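Long-range contact in TonB-dependent siderophore receptor (Pseudomonas aeruginosa 39016, PDB 5NEC), which probably takes up iron-bound siderophores, and perhaps siderophore-drug conjugates, across the outer membrane with energy supplied through TonB: residues Gly273-Lys278 / Leu312-Asp317. Numbering follows the deposited sequence.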
# COMPACT_ATOMS: atom_id res chain seq x y z
N GLY A 273 -13.73 -11.89 23.21
CA GLY A 273 -14.96 -12.66 23.01
C GLY A 273 -15.87 -12.18 21.89
O GLY A 273 -16.79 -12.89 21.52
N ARG A 274 -15.66 -10.96 21.37
CA ARG A 274 -16.56 -10.36 20.41
C ARG A 274 -15.92 -10.03 19.07
O ARG A 274 -16.52 -10.26 18.03
CB ARG A 274 -17.19 -9.09 20.98
CG ARG A 274 -18.05 -8.32 19.99
CD ARG A 274 -18.70 -7.08 20.57
NE ARG A 274 -17.79 -5.94 20.62
CZ ARG A 274 -18.13 -4.74 21.10
NH1 ARG A 274 -19.35 -4.52 21.60
NH2 ARG A 274 -17.23 -3.76 21.12
N ASP A 275 -14.74 -9.42 19.10
CA ASP A 275 -14.21 -8.76 17.91
C ASP A 275 -13.52 -9.74 16.97
O ASP A 275 -12.88 -10.67 17.43
CB ASP A 275 -13.26 -7.61 18.30
CG ASP A 275 -13.96 -6.52 19.15
OD1 ASP A 275 -15.21 -6.43 19.15
OD2 ASP A 275 -13.24 -5.75 19.83
N PHE A 276 -13.66 -9.53 15.67
CA PHE A 276 -13.08 -10.42 14.67
C PHE A 276 -12.82 -9.66 13.37
O PHE A 276 -13.46 -8.65 13.09
CB PHE A 276 -13.99 -11.66 14.42
CG PHE A 276 -15.41 -11.32 13.98
CD1 PHE A 276 -15.69 -11.03 12.66
CD2 PHE A 276 -16.45 -11.29 14.91
CE1 PHE A 276 -16.98 -10.71 12.26
CE2 PHE A 276 -17.74 -10.98 14.52
CZ PHE A 276 -18.00 -10.69 13.19
N GLN A 277 -11.89 -10.16 12.58
CA GLN A 277 -11.56 -9.56 11.30
C GLN A 277 -11.19 -10.69 10.35
O GLN A 277 -10.13 -11.27 10.44
CB GLN A 277 -10.44 -8.56 11.50
CG GLN A 277 -10.05 -7.74 10.30
CD GLN A 277 -8.73 -7.05 10.50
OE1 GLN A 277 -8.50 -6.38 11.50
NE2 GLN A 277 -7.81 -7.31 9.60
N LYS A 278 -12.13 -11.04 9.47
CA LYS A 278 -12.01 -12.18 8.57
C LYS A 278 -12.04 -11.69 7.15
O LYS A 278 -12.88 -10.89 6.80
CB LYS A 278 -13.17 -13.14 8.77
CG LYS A 278 -13.01 -13.93 10.04
CD LYS A 278 -14.33 -14.53 10.53
CE LYS A 278 -14.05 -15.39 11.76
NZ LYS A 278 -15.29 -15.62 12.55
N LEU A 312 -15.69 -6.89 12.67
CA LEU A 312 -16.35 -6.27 13.83
C LEU A 312 -15.29 -5.91 14.87
O LEU A 312 -14.62 -6.80 15.42
CB LEU A 312 -17.35 -7.22 14.45
CG LEU A 312 -17.98 -6.88 15.82
CD1 LEU A 312 -18.71 -5.59 15.72
CD2 LEU A 312 -18.95 -7.95 16.29
N TRP A 313 -15.16 -4.62 15.17
CA TRP A 313 -14.08 -4.17 16.05
C TRP A 313 -14.54 -3.05 16.98
O TRP A 313 -15.64 -2.51 16.83
CB TRP A 313 -12.86 -3.77 15.21
CG TRP A 313 -12.96 -2.46 14.51
CD1 TRP A 313 -12.42 -1.29 14.92
CD2 TRP A 313 -13.63 -2.19 13.28
NE1 TRP A 313 -12.71 -0.29 14.03
CE2 TRP A 313 -13.45 -0.81 13.00
CE3 TRP A 313 -14.36 -2.97 12.37
CZ2 TRP A 313 -13.99 -0.19 11.84
CZ3 TRP A 313 -14.88 -2.35 11.22
CH2 TRP A 313 -14.70 -0.97 10.98
N THR A 314 -13.68 -2.72 17.94
CA THR A 314 -13.97 -1.73 18.98
C THR A 314 -13.20 -0.43 18.75
O THR A 314 -12.04 -0.45 18.37
CB THR A 314 -13.62 -2.30 20.36
OG1 THR A 314 -14.36 -3.51 20.59
CG2 THR A 314 -13.91 -1.29 21.48
N GLN A 315 -13.86 0.70 18.95
CA GLN A 315 -13.21 2.02 18.94
C GLN A 315 -13.34 2.64 20.33
O GLN A 315 -14.44 2.69 20.88
CB GLN A 315 -13.83 2.94 17.92
CG GLN A 315 -13.95 2.30 16.56
CD GLN A 315 -14.43 3.24 15.47
OE1 GLN A 315 -14.56 2.81 14.33
NE2 GLN A 315 -14.70 4.51 15.81
N PRO A 316 -12.23 3.13 20.89
CA PRO A 316 -12.25 3.63 22.25
C PRO A 316 -12.92 4.99 22.40
O PRO A 316 -12.36 6.01 21.99
CB PRO A 316 -10.78 3.67 22.63
CG PRO A 316 -10.04 3.87 21.35
CD PRO A 316 -10.92 3.37 20.24
N ASP A 317 -14.14 4.96 22.92
CA ASP A 317 -14.91 6.11 23.42
C ASP A 317 -15.63 7.02 22.44
O ASP A 317 -16.49 7.79 22.86
CB ASP A 317 -14.08 6.98 24.40
CG ASP A 317 -14.92 7.56 25.53
OD1 ASP A 317 -15.80 6.82 26.02
OD2 ASP A 317 -14.73 8.75 25.92
O HOH W 1 -11.31 -4.37 18.65
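F276 and L312 face each other as an antiparallel hydrogen-bonded pair: F276 N donates to L312 O and L312 N to F276 O, both at 2.9 Å. One residue earlier the ladder gives way to side chains, as 273-275 is loop while 312-316 continues as strand. L312 lays its CB over one face of the F276 ring, 3.9 Å from the centroid, a CH-pi contact. Its CD2 reaches the ring's CE2 at 3.7 Å and also meets CG of R274; the branched, apolar leucine suits contact with both ring and arginine stem. Beyond the bridge the D275 carboxylate holds the partner strand. Its OD2 accepts the T314 hydroxyl on the syn side (OG1 to OD2 2.6 Å), and a water links OD2 to T314 N. The bend of R274 at chi3 (81°) turns the guanidinium edge carrying NE and NH2 toward D275 and T314: NE forms a salt bridge to D275 OD1 (3.0 Å), and NH2 donates nearly in plane to T314 OG1 (2.9 Å). T314, both donor and acceptor, thus closes a polar ring with the two charges. Such pairing belongs to a beta hairpin of the TonB-dependent receptor barrel, here where strand 276-291 begins and its partner 296-316 runs on.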